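Local coordinates for protein PML (Homo sapiens, PDB 6IMQ) that binds zinc through its B1-box, whose oligomerization regulates the biogenesis of PML nuclear bodies and bears on leukemogenesis, at residues C23-Q28 and K43-P48. Residues are numbered along the deposited sequence; the frame is centred on the assembly and turned at random.
Sequences CFECEQ and KHEARP. With ZN (zinc ion), chain I.
C23 SG is gripped from two sides of the contact's chemistry: it binds the zinc ion at 2.3 Å and accepts a nearly straight hydrogen bond from C26 N at 3.3 Å, as is common in CxxC zinc knuckles. It also lies 3.4 Å from H44 CB. The sulfur points anti to its backbone N (chi1 180°), which takes it to the metal. The zinc ion ties the two segments together. H44 ND1 binds it at 2.1 Å and C26 SG at 2.2 Å; H38 completes the Cys2His2 site. C26 SG reaches the H44 ring at its edge, in plane. F24 N donates a hydrogen bond to E45 O at 2.9 Å. A second, weak bond runs from E45 N to E25 OE2, at a poor angle. E25 bends at chi2 (118°), which brings OE2 to E45 N, and its CB lies over one face of the H44 ring, 3.9 Å from the centroid, a CH-pi contact. C23 and A46 form an antiparallel non-hydrogen-bonded pair, their side chains on one face of the sheet. F24 CZ packs 3.7 Å from R47 CG, with ring and guanidinium planes 40° apart. The F24 ring also meets W22 edge-to-face. An alanine in place of F24 is likely to deprive the R47 aliphatic chain of this cover and W22 of its aromatic partner. R47 NH1 bonds to P48 O and to Q4 of the second subunit. After C23, the chain turns through the CxxC loop, and E27 and Q28 form a G1 bulge opposite C23. Within the B-box sheet, strand 21-23 lies between 28-30 and 46-48, and helix 32-41 leads into the H44 loop.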
ATOM      1  N   CYS B  23      -1.887  -6.228   1.624  1.00 23.55           N
ATOM      2  CA  CYS B  23      -3.331  -6.148   1.494  1.00 24.66           C
ATOM      3  C   CYS B  23      -3.936  -5.811   2.851  1.00 24.25           C
ATOM      4  O   CYS B  23      -3.717  -6.530   3.833  1.00 21.81           O
ATOM      5  CB  CYS B  23      -3.929  -7.444   0.961  1.00 27.27           C
ATOM      6  SG  CYS B  23      -5.703  -7.251   0.843  1.00 27.12           S
ATOM      7  N   PHE B  24      -4.727  -4.739   2.894  1.00 22.90           N
ATOM      8  CA  PHE B  24      -5.307  -4.301   4.155  1.00 27.12           C
ATOM      9  C   PHE B  24      -6.437  -5.211   4.627  1.00 32.14           C
ATOM     10  O   PHE B  24      -6.675  -5.312   5.835  1.00 33.65           O
ATOM     11  CB  PHE B  24      -5.808  -2.862   4.016  1.00 24.41           C
ATOM     12  CG  PHE B  24      -4.713  -1.859   3.860  1.00 25.65           C
ATOM     13  CD1 PHE B  24      -3.895  -1.556   4.930  1.00 27.37           C
ATOM     14  CD2 PHE B  24      -4.492  -1.216   2.651  1.00 26.35           C
ATOM     15  CE1 PHE B  24      -2.880  -0.639   4.810  1.00 28.55           C
ATOM     16  CE2 PHE B  24      -3.478  -0.291   2.524  1.00 27.18           C
ATOM     17  CZ  PHE B  24      -2.667  -0.003   3.608  1.00 28.74           C
ATOM     18  N   GLU B  25      -7.139  -5.881   3.713  1.00 32.24           N
ATOM     19  CA  GLU B  25      -8.241  -6.728   4.158  1.00 33.78           C
ATOM     20  C   GLU B  25      -7.821  -8.180   4.375  1.00 30.90           C
ATOM     21  O   GLU B  25      -8.325  -8.831   5.299  1.00 28.75           O
ATOM     22  CB  GLU B  25      -9.400  -6.650   3.160  1.00 42.02           C
ATOM     23  CG  GLU B  25     -10.253  -5.391   3.334  1.00 51.30           C
ATOM     24  CD  GLU B  25     -10.242  -4.495   2.106  1.00 58.26           C
ATOM     25  OE1 GLU B  25     -11.327  -4.259   1.534  1.00 60.26           O
ATOM     26  OE2 GLU B  25      -9.151  -4.040   1.709  1.00 60.61           O
ATOM     27  N   CYS B  26      -6.905  -8.707   3.557  1.00 31.88           N
ATOM     28  CA  CYS B  26      -6.348 -10.022   3.857  1.00 32.85           C
ATOM     29  C   CYS B  26      -5.354  -9.957   5.018  1.00 32.52           C
ATOM     30  O   CYS B  26      -5.166 -10.954   5.721  1.00 45.04           O
ATOM     31  CB  CYS B  26      -5.640 -10.615   2.633  1.00 31.10           C
ATOM     32  SG  CYS B  26      -6.621 -10.985   1.167  1.00 36.26           S
ATOM     33  N   GLU B  27      -4.688  -8.809   5.206  1.00 35.79           N
ATOM     34  CA  GLU B  27      -3.649  -8.635   6.236  1.00 40.66           C
ATOM     35  C   GLU B  27      -2.393  -9.438   5.885  1.00 29.66           C
ATOM     36  O   GLU B  27      -1.709  -9.979   6.758  1.00 25.16           O
ATOM     37  CB  GLU B  27      -4.178  -9.013   7.624  1.00 61.33           C
ATOM     38  CG  GLU B  27      -3.848 -10.440   8.102  1.00 78.53           C
ATOM     39  CD  GLU B  27      -4.898 -11.019   9.050  1.00 92.40           C
ATOM     40  OE1 GLU B  27      -6.072 -11.120   8.638  1.00 97.46           O
ATOM     41  OE2 GLU B  27      -4.552 -11.383  10.199  1.00 97.57           O
ATOM     42  N   GLN B  28      -2.074  -9.502   4.596  1.00 26.63           N
ATOM     43  CA  GLN B  28      -1.019 -10.382   4.126  1.00 29.75           C
ATOM     44  C   GLN B  28      -0.075  -9.673   3.169  1.00 25.37           C
ATOM     45  O   GLN B  28      -0.441  -8.707   2.492  1.00 24.29           O
ATOM     46  CB  GLN B  28      -1.588 -11.621   3.418  1.00 40.69           C
ATOM     47  CG  GLN B  28      -1.949 -12.757   4.325  1.00 53.78           C
ATOM     48  CD  GLN B  28      -2.661 -13.873   3.591  1.00 62.94           C
ATOM     49  OE1 GLN B  28      -2.694 -13.902   2.362  1.00 62.52           O
ATOM     50  NE2 GLN B  28      -3.247 -14.792   4.343  1.00 69.41           N
ATOM     51  N   LYS B  43     -11.391  -7.890  -4.676  1.00 32.98           N
ATOM     52  CA  LYS B  43     -11.398  -6.426  -4.719  1.00 39.86           C
ATOM     53  C   LYS B  43     -11.122  -5.947  -3.291  1.00 36.48           C
ATOM     54  O   LYS B  43     -12.045  -5.685  -2.518  1.00 35.31           O
ATOM     55  CB  LYS B  43     -12.716  -5.864  -5.289  1.00 49.27           C
ATOM     56  CG  LYS B  43     -14.000  -6.525  -4.811  1.00 54.89           C
ATOM     57  CD  LYS B  43     -14.684  -7.324  -5.929  1.00 60.69           C
ATOM     58  CE  LYS B  43     -16.012  -6.704  -6.379  1.00 65.45           C
ATOM     59  NZ  LYS B  43     -17.209  -7.232  -5.654  1.00 65.48           N
ATOM     60  N   HIS B  44      -9.838  -5.851  -2.948  1.00 36.17           N
ATOM     61  CA  HIS B  44      -9.396  -5.454  -1.619  1.00 33.68           C
ATOM     62  C   HIS B  44      -8.551  -4.190  -1.703  1.00 36.17           C
ATOM     63  O   HIS B  44      -7.794  -4.001  -2.662  1.00 36.97           O
ATOM     64  CB  HIS B  44      -8.560  -6.557  -0.954  1.00 30.48           C
ATOM     65  CG  HIS B  44      -9.353  -7.740  -0.488  1.00 32.46           C
ATOM     66  ND1 HIS B  44      -8.761  -8.840   0.097  1.00 37.86           N
ATOM     67  CD2 HIS B  44     -10.682  -7.994  -0.503  1.00 33.65           C
ATOM     68  CE1 HIS B  44      -9.689  -9.721   0.416  1.00 32.61           C
ATOM     69  NE2 HIS B  44     -10.865  -9.235   0.063  1.00 32.71           N
ATOM     70  N   GLU B  45      -8.678  -3.327  -0.695  1.00 36.37           N
ATOM     71  CA  GLU B  45      -7.714  -2.250  -0.520  1.00 39.16           C
ATOM     72  C   GLU B  45      -6.340  -2.840  -0.239  1.00 31.13           C
ATOM     73  O   GLU B  45      -6.184  -3.691   0.643  1.00 25.89           O
ATOM     74  CB  GLU B  45      -8.125  -1.343   0.635  1.00 51.12           C
ATOM     75  CG  GLU B  45      -8.967  -0.150   0.271  1.00 67.48           C
ATOM     76  CD  GLU B  45      -9.054   0.837   1.421  1.00 83.36           C
ATOM     77  OE1 GLU B  45      -9.498   0.441   2.523  1.00 88.56           O
ATOM     78  OE2 GLU B  45      -8.656   2.004   1.230  1.00 90.72           O
ATOM     79  N   ALA B  46      -5.336  -2.371  -0.969  1.00 29.99           N
ATOM     80  CA  ALA B  46      -3.976  -2.859  -0.788  1.00 28.53           C
ATOM     81  C   ALA B  46      -3.033  -1.765  -1.237  1.00 32.34           C
ATOM     82  O   ALA B  46      -3.430  -0.819  -1.930  1.00 37.41           O
ATOM     83  CB  ALA B  46      -3.726  -4.155  -1.567  1.00 23.60           C
ATOM     84  N   ARG B  47      -1.773  -1.908  -0.862  1.00 29.51           N
ATOM     85  CA  ARG B  47      -0.820  -0.881  -1.218  1.00 30.44           C
ATOM     86  C   ARG B  47       0.547  -1.458  -1.539  1.00 26.21           C
ATOM     87  O   ARG B  47       0.939  -2.500  -0.995  1.00 23.75           O
ATOM     88  CB  ARG B  47      -0.672   0.139  -0.082  1.00 31.00           C
ATOM     89  CG  ARG B  47       0.101  -0.372   1.110  1.00 28.65           C
ATOM     90  CD  ARG B  47       0.836   0.820   1.655  1.00 28.76           C
ATOM     91  NE  ARG B  47       1.307   0.719   3.020  1.00 28.01           N
ATOM     92  CZ  ARG B  47       2.592   0.738   3.346  1.00 29.43           C
ATOM     93  NH1 ARG B  47       3.523   0.831   2.403  1.00 28.27           N
ATOM     94  NH2 ARG B  47       2.946   0.668   4.615  1.00 33.21           N
ATOM     95  N   PRO B  48       1.299  -0.783  -2.404  1.00 27.41           N
ATOM     96  CA  PRO B  48       2.724  -1.093  -2.529  1.00 27.02           C
ATOM     97  C   PRO B  48       3.420  -0.874  -1.199  1.00 25.79           C
ATOM     98  O   PRO B  48       3.002  -0.054  -0.381  1.00 26.00           O
ATOM     99  CB  PRO B  48       3.218  -0.107  -3.595  1.00 30.90           C
ATOM    100  CG  PRO B  48       1.957   0.327  -4.337  1.00 34.45           C
ATOM    101  CD  PRO B  48       0.890   0.335  -3.275  1.00 32.31           C
TER
HETATM  102 ZN    ZN I 203      -6.692  -9.164  -0.035  1.00 34.10          ZN